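Local coordinates for galectin-1 (Bufo arenarum, PDB 1GAN), which binds beta-galactosides as a homodimer, probably recognises many complex carbohydrates, and may regulate apoptosis and cell differentiation, at residues F42-N47 against D95-K100; Q73-F78 against D105-P110. All coordinates share one frame; numbering follows the deposited sequence.

In the fold
Both contacts bridge the two antiparallel sheets of the galectin beta-sandwich, and their centres lie about 9 Å apart. Contact 1 sits deep between the sheets, its centre about 6 Å from that of the chain; contact 2 lies nearer the surface, where the outermost strands 68-75 and 106-110 face each other. Strands 96-101 and 106-110 are neighbours in one sheet, probably hydrogen-bonded from I97 N to F109 O (2.8 Å) and from I99 N to F107 O (2.9 Å). Across the sandwich, F109 packs on L44 and F107 on F46, merging the two interiors. The disaccharide lies beyond the six-stranded sheet: H45 and N47 of contact 1 and R74 of contact 2 belong to its pocket.

Contact 1 (F42-N47 against D95-K100); sequences FLLHFN and DKIIIK. Unlike the reference sequence in segment 95-100: D95 (reference Gln). With GAL (beta-D-galactopyranose), chain C.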
loop_
_atom_site.group_PDB
_atom_site.type_symbol
_atom_site.label_atom_id
_atom_site.label_comp_id
_atom_site.label_asym_id
_atom_site.label_seq_id
_atom_site.Cartn_x
_atom_site.Cartn_y
_atom_site.Cartn_z
ATOM N N PHE A 42 6.140 -9.174 -14.465
ATOM C CA PHE A 42 6.955 -8.687 -13.349
ATOM C C PHE A 42 8.336 -8.300 -13.842
ATOM O O PHE A 42 8.967 -9.061 -14.578
ATOM C CB PHE A 42 7.116 -9.775 -12.263
ATOM C CG PHE A 42 5.821 -10.225 -11.634
ATOM C CD1 PHE A 42 4.770 -9.340 -11.445
ATOM C CD2 PHE A 42 5.672 -11.532 -11.164
ATOM C CE1 PHE A 42 3.590 -9.739 -10.785
ATOM C CE2 PHE A 42 4.494 -11.941 -10.509
ATOM C CZ PHE A 42 3.455 -11.036 -10.320
ATOM N N LEU A 43 8.792 -7.111 -13.472
ATOM C CA LEU A 43 10.127 -6.643 -13.834
ATOM C C LEU A 43 11.045 -7.384 -12.847
ATOM O O LEU A 43 12.121 -7.892 -13.197
ATOM C CB LEU A 43 10.213 -5.120 -13.638
ATOM C CG LEU A 43 11.342 -4.361 -14.342
ATOM C CD1 LEU A 43 11.254 -4.641 -15.824
ATOM C CD2 LEU A 43 11.245 -2.865 -14.115
ATOM N N LEU A 44 10.563 -7.501 -11.613
ATOM C CA LEU A 44 11.302 -8.205 -10.585
ATOM C C LEU A 44 10.398 -9.001 -9.673
ATOM O O LEU A 44 9.358 -8.527 -9.253
ATOM C CB LEU A 44 12.138 -7.247 -9.742
ATOM C CG LEU A 44 12.738 -7.859 -8.476
ATOM C CD1 LEU A 44 13.678 -9.010 -8.882
ATOM C CD2 LEU A 44 13.481 -6.790 -7.669
ATOM N N HIS A 45 10.759 -10.257 -9.478
ATOM C CA HIS A 45 10.073 -11.156 -8.566
ATOM C C HIS A 45 11.223 -11.565 -7.633
ATOM O O HIS A 45 12.207 -12.172 -8.091
ATOM C CB HIS A 45 9.509 -12.352 -9.330
ATOM C CG HIS A 45 9.210 -13.550 -8.475
ATOM N ND1 HIS A 45 8.075 -13.659 -7.707
ATOM C CD2 HIS A 45 9.872 -14.724 -8.330
ATOM C CE1 HIS A 45 8.046 -14.844 -7.124
ATOM N NE2 HIS A 45 9.125 -15.510 -7.486
ATOM N N PHE A 46 11.173 -11.069 -6.389
ATOM C CA PHE A 46 12.159 -11.346 -5.349
ATOM C C PHE A 46 11.572 -12.419 -4.429
ATOM O O PHE A 46 10.647 -12.155 -3.654
ATOM C CB PHE A 46 12.436 -10.062 -4.584
ATOM C CG PHE A 46 13.297 -10.250 -3.370
ATOM C CD1 PHE A 46 12.718 -10.533 -2.130
ATOM C CD2 PHE A 46 14.685 -10.111 -3.455
ATOM C CE1 PHE A 46 13.496 -10.676 -0.989
ATOM C CE2 PHE A 46 15.474 -10.249 -2.323
ATOM C CZ PHE A 46 14.874 -10.534 -1.079
ATOM N N ASN A 47 12.138 -13.622 -4.484
ATOM C CA ASN A 47 11.622 -14.757 -3.726
ATOM C C ASN A 47 12.620 -15.327 -2.700
ATOM O O ASN A 47 13.597 -15.979 -3.058
ATOM C CB ASN A 47 11.216 -15.811 -4.774
ATOM C CG ASN A 47 10.416 -16.992 -4.220
ATOM O OD1 ASN A 47 10.257 -17.990 -4.921
ATOM N ND2 ASN A 47 9.879 -16.880 -3.016
ATOM N N ASP A 95 18.876 1.002 -15.651
ATOM C CA ASP A 95 19.743 -0.111 -15.999
ATOM C C ASP A 95 19.750 -1.265 -14.994
ATOM O O ASP A 95 20.261 -2.328 -15.303
ATOM C CB ASP A 95 21.177 0.404 -16.251
ATOM C CG ASP A 95 21.820 1.063 -14.999
ATOM O OD1 ASP A 95 21.227 1.937 -14.322
ATOM O OD2 ASP A 95 22.970 0.716 -14.701
ATOM N N LYS A 96 19.153 -1.084 -13.818
ATOM C CA LYS A 96 19.138 -2.145 -12.805
ATOM C C LYS A 96 18.282 -1.729 -11.618
ATOM O O LYS A 96 17.944 -0.556 -11.446
ATOM C CB LYS A 96 20.561 -2.391 -12.285
ATOM C CG LYS A 96 21.142 -1.140 -11.615
ATOM C CD LYS A 96 22.603 -1.246 -11.270
ATOM C CE LYS A 96 23.135 0.125 -10.835
ATOM N NZ LYS A 96 23.186 1.067 -11.978
ATOM N N ILE A 97 17.957 -2.702 -10.788
ATOM C CA ILE A 97 17.201 -2.463 -9.573
ATOM C C ILE A 97 18.153 -2.928 -8.483
ATOM O O ILE A 97 18.760 -3.994 -8.591
ATOM C CB ILE A 97 15.917 -3.322 -9.521
ATOM C CG1 ILE A 97 14.956 -2.865 -10.612
ATOM C CG2 ILE A 97 15.260 -3.228 -8.146
ATOM C CD1 ILE A 97 13.602 -3.500 -10.537
ATOM N N ILE A 98 18.399 -2.099 -7.487
ATOM C CA ILE A 98 19.285 -2.575 -6.438
ATOM C C ILE A 98 18.460 -2.918 -5.192
ATOM O O ILE A 98 17.545 -2.176 -4.840
ATOM C CB ILE A 98 20.568 -1.630 -6.221
ATOM C CG1 ILE A 98 20.641 -1.074 -4.826
ATOM C CG2 ILE A 98 20.732 -0.575 -7.315
ATOM C CD1 ILE A 98 21.538 -1.922 -4.003
ATOM N N ILE A 99 18.644 -4.130 -4.667
ATOM C CA ILE A 99 17.933 -4.574 -3.467
ATOM C C ILE A 99 18.855 -4.419 -2.236
ATOM O O ILE A 99 19.986 -4.908 -2.246
ATOM C CB ILE A 99 17.485 -6.064 -3.556
ATOM C CG1 ILE A 99 16.620 -6.338 -4.795
ATOM C CG2 ILE A 99 16.675 -6.432 -2.315
ATOM C CD1 ILE A 99 17.388 -6.611 -6.068
ATOM N N LYS A 100 18.383 -3.737 -1.188
ATOM C CA LYS A 100 19.178 -3.529 0.032
ATOM C C LYS A 100 18.401 -4.029 1.231
ATOM O O LYS A 100 17.186 -3.847 1.295
ATOM C CB LYS A 100 19.467 -2.053 0.266
ATOM C CG LYS A 100 20.218 -1.328 -0.833
ATOM C CD LYS A 100 20.818 -0.015 -0.280
ATOM C CE LYS A 100 21.245 0.921 -1.391
ATOM N NZ LYS A 100 20.053 1.322 -2.197
HETATM C C1 GAL C . 9.263 -21.123 -9.758
HETATM C C2 GAL C . 8.245 -20.847 -8.641
HETATM C C3 GAL C . 7.590 -19.474 -8.821
HETATM C C4 GAL C . 8.669 -18.409 -8.908
HETATM C C5 GAL C . 9.649 -18.765 -10.026
HETATM C C6 GAL C . 10.777 -17.795 -10.152
HETATM O O2 GAL C . 7.254 -21.859 -8.609
HETATM O O3 GAL C . 6.766 -19.186 -7.707
HETATM O O4 GAL C . 9.348 -18.329 -7.661
HETATM O O5 GAL C . 10.237 -20.066 -9.794
HETATM O O6 GAL C . 11.563 -18.121 -11.280
#
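The F46 ring meets I99 obliquely, neither squarely over a face nor at an edge, with ring atom CE2 4.0 Å from the methyl CG2 of I99. One residue earlier, on the other side of the strand, the H45 ring takes galactose at its edge: O4 lies near the ring plane, and a hydrogen bond of 2.8 Å joins it to H45 NE2. W69 meets the same imidazole with its ring plane inclined at about 50°. The alternation of strand 44-47 thus sends L44 and F46 into the sandwich and H45 and N47 to the sugar. With CG anti to the backbone N (chi1 169°), L44 brings its CD2 methyl to 4.0 Å from I97 CG2 and 4.2 Å from I99 CD1, so one methyl bridges two isoleucines. A classic beta bulge, in which L43 and L44 both face L35, lets two consecutive leucines point inward, and L43 CD2 reaches I97 CD1 at 4.3 Å. The strand axes cross at -23°, 10.5 Å apart, and no hydrogen bond joins the segments. On the sugar side, N34 OD1 holds H45 ND1 and F31 O holds N47 ND2 from behind, while R49, itself bound to galactose, grips N47 OD1 through NE. Between these two segments the contact is wholly apolar, while polar partners steady H45 and N47 on the sugar-binding face.

Contact 2 (Q73-F78 against D105-P110); sequences QREGVF and DQFSFP. Unlike the reference sequence in segment 73-78: G76 (reference Glu). With NDG (2-acetamido-2-deoxy-alpha-D-glucopyranose), chain B.
At the flank of the beta-sandwich beside the sugar site, Q73 faces F109 and E75 faces F107 across the two sheets, on antiparallel strands whose axes are 9.6 Å apart; V77 and D105 meet in the loops that follow and precede them. E75 and F107 carry the middle. The methylene CG of E75 stands 3.7 Å from the centroid of the F107 ring, only 1° off its normal, a CH-pi contact over the face. Bent at chi2 (-64°), the glutamate lays its carboxylate along the same ring, the two planes 8° apart and stacked. Q73 is extended and slides past F109: its CB lies in the plane of that ring, 3.9 Å from CE1, and its amide is steeply inclined to the ring. P110 CD lies over one face of F109, toward its rim. In the loops, V77 CG1 rests 3.6 Å from D105 CG. R74, between Q73 and E75, points the other way: its NH2 comes within 3.3 Å of the acetamido methyl C8 of the N-acetylglucosamine, and salt bridges to E72 and D55 brace the guanidinium. No clear hydrogen bond crosses between the segments: carbon surfaces and the flat carboxylate of E75 pack on the rings, while D105 OD2 finds its polar partner in S103 OG.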
loop_
_atom_site.group_PDB
_atom_site.type_symbol
_atom_site.label_atom_id
_atom_site.label_comp_id
_atom_site.label_asym_id
_atom_site.label_seq_id
_atom_site.Cartn_x
_atom_site.Cartn_y
_atom_site.Cartn_z
ATOM N N GLN A 73 17.970 -15.864 -11.258
ATOM C CA GLN A 73 19.252 -15.410 -10.754
ATOM C C GLN A 73 19.190 -15.792 -9.278
ATOM O O GLN A 73 18.172 -15.577 -8.627
ATOM C CB GLN A 73 19.373 -13.909 -10.904
ATOM C CG GLN A 73 20.660 -13.378 -10.376
ATOM C CD GLN A 73 20.811 -11.902 -10.628
ATOM O OE1 GLN A 73 20.648 -11.077 -9.706
ATOM N NE2 GLN A 73 21.112 -11.545 -11.885
ATOM N N ARG A 74 20.218 -16.437 -8.763
ATOM C CA ARG A 74 20.212 -16.827 -7.369
ATOM C C ARG A 74 21.298 -16.080 -6.634
ATOM O O ARG A 74 22.309 -15.735 -7.236
ATOM C CB ARG A 74 20.418 -18.328 -7.244
ATOM C CG ARG A 74 19.249 -19.139 -7.743
ATOM C CD ARG A 74 19.400 -20.585 -7.295
ATOM N NE ARG A 74 18.134 -21.316 -7.287
ATOM C CZ ARG A 74 17.337 -21.438 -8.336
ATOM N NH1 ARG A 74 17.686 -20.878 -9.486
ATOM N NH2 ARG A 74 16.177 -22.077 -8.219
ATOM N N GLU A 75 21.068 -15.810 -5.350
ATOM C CA GLU A 75 22.010 -15.088 -4.491
ATOM C C GLU A 75 22.366 -15.902 -3.243
ATOM O O GLU A 75 21.508 -16.587 -2.669
ATOM C CB GLU A 75 21.409 -13.762 -4.042
ATOM C CG GLU A 75 21.150 -12.788 -5.165
ATOM C CD GLU A 75 22.432 -12.331 -5.867
ATOM O OE1 GLU A 75 23.494 -12.201 -5.206
ATOM O OE2 GLU A 75 22.364 -12.084 -7.092
ATOM N N GLY A 76 23.610 -15.753 -2.789
ATOM C CA GLY A 76 24.102 -16.471 -1.623
ATOM C C GLY A 76 23.616 -15.946 -0.298
ATOM O O GLY A 76 23.279 -16.730 0.576
ATOM N N VAL A 77 23.567 -14.627 -0.157
ATOM C CA VAL A 77 23.113 -13.963 1.068
ATOM C C VAL A 77 21.672 -14.294 1.417
ATOM O O VAL A 77 20.807 -14.312 0.554
ATOM C CB VAL A 77 23.154 -12.425 0.909
ATOM C CG1 VAL A 77 22.711 -11.735 2.188
ATOM C CG2 VAL A 77 24.545 -11.971 0.544
ATOM N N PHE A 78 21.396 -14.482 2.694
ATOM C CA PHE A 78 20.046 -14.766 3.131
ATOM C C PHE A 78 19.948 -14.287 4.563
ATOM O O PHE A 78 20.102 -15.069 5.493
ATOM C CB PHE A 78 19.773 -16.257 3.051
ATOM C CG PHE A 78 18.332 -16.617 3.223
ATOM C CD1 PHE A 78 17.795 -16.813 4.482
ATOM C CD2 PHE A 78 17.524 -16.827 2.115
ATOM C CE1 PHE A 78 16.477 -17.225 4.637
ATOM C CE2 PHE A 78 16.190 -17.246 2.264
ATOM C CZ PHE A 78 15.677 -17.443 3.521
ATOM N N ASP A 105 23.400 -5.751 3.658
ATOM C CA ASP A 105 23.709 -6.455 2.405
ATOM C C ASP A 105 22.981 -5.850 1.218
ATOM O O ASP A 105 21.936 -5.224 1.377
ATOM C CB ASP A 105 23.314 -7.915 2.462
ATOM C CG ASP A 105 24.047 -8.672 3.524
ATOM O OD1 ASP A 105 25.209 -9.074 3.270
ATOM O OD2 ASP A 105 23.437 -8.885 4.599
ATOM N N GLN A 106 23.498 -6.081 0.026
ATOM C CA GLN A 106 22.837 -5.560 -1.151
ATOM C C GLN A 106 23.330 -6.254 -2.391
ATOM O O GLN A 106 24.458 -6.768 -2.430
ATOM C CB GLN A 106 23.070 -4.056 -1.303
ATOM C CG GLN A 106 24.077 -3.700 -2.385
ATOM C CD GLN A 106 24.361 -2.228 -2.437
ATOM O OE1 GLN A 106 24.147 -1.523 -1.462
ATOM N NE2 GLN A 106 24.807 -1.741 -3.592
ATOM N N PHE A 107 22.477 -6.277 -3.407
ATOM C CA PHE A 107 22.833 -6.862 -4.679
ATOM C C PHE A 107 22.012 -6.147 -5.717
ATOM O O PHE A 107 21.151 -5.352 -5.389
ATOM C CB PHE A 107 22.626 -8.382 -4.700
ATOM C CG PHE A 107 21.197 -8.817 -4.629
ATOM C CD1 PHE A 107 20.425 -8.923 -5.791
ATOM C CD2 PHE A 107 20.640 -9.212 -3.425
ATOM C CE1 PHE A 107 19.134 -9.426 -5.755
ATOM C CE2 PHE A 107 19.342 -9.718 -3.379
ATOM C CZ PHE A 107 18.597 -9.824 -4.550
ATOM N N SER A 108 22.303 -6.388 -6.978
ATOM C CA SER A 108 21.565 -5.736 -8.027
ATOM C C SER A 108 20.956 -6.799 -8.927
ATOM O O SER A 108 21.385 -7.959 -8.930
ATOM C CB SER A 108 22.505 -4.836 -8.814
ATOM O OG SER A 108 23.439 -5.635 -9.523
ATOM N N PHE A 109 19.915 -6.405 -9.642
ATOM C CA PHE A 109 19.232 -7.291 -10.562
ATOM C C PHE A 109 19.004 -6.441 -11.814
ATOM O O PHE A 109 18.619 -5.277 -11.699
ATOM C CB PHE A 109 17.910 -7.739 -9.945
ATOM C CG PHE A 109 17.152 -8.714 -10.781
ATOM C CD1 PHE A 109 17.551 -10.041 -10.859
ATOM C CD2 PHE A 109 16.046 -8.298 -11.514
ATOM C CE1 PHE A 109 16.871 -10.951 -11.662
ATOM C CE2 PHE A 109 15.361 -9.189 -12.313
ATOM C CZ PHE A 109 15.778 -10.525 -12.392
ATOM N N PRO A 110 19.289 -6.990 -13.016
ATOM C CA PRO A 110 19.115 -6.263 -14.290
ATOM C C PRO A 110 17.688 -5.841 -14.622
ATOM O O PRO A 110 16.747 -6.554 -14.319
ATOM C CB PRO A 110 19.609 -7.286 -15.344
ATOM C CG PRO A 110 19.261 -8.597 -14.736
ATOM C CD PRO A 110 19.688 -8.390 -13.273
HETATM C C1 NDG B . 12.468 -25.100 -11.359
HETATM C C2 NDG B . 13.108 -23.837 -10.777
HETATM C C3 NDG B . 12.157 -23.202 -9.775
HETATM C C4 NDG B . 10.857 -22.828 -10.466
HETATM C C5 NDG B . 10.256 -24.082 -11.149
HETATM C C6 NDG B . 9.059 -23.750 -12.045
HETATM C C7 NDG B . 15.462 -24.341 -10.843
HETATM C C8 NDG B . 16.738 -24.698 -10.096
HETATM O O5 NDG B . 11.234 -24.740 -12.008
HETATM O O3 NDG B . 12.745 -22.055 -9.196
HETATM O O4 NDG B . 9.934 -22.309 -9.476
HETATM O O6 NDG B . 9.419 -22.864 -13.116
HETATM O O7 NDG B . 15.482 -24.217 -12.064
HETATM N N2 NDG B . 14.359 -24.175 -10.124
HETATM O O1 NDG B . 12.096 -25.915 -10.304
#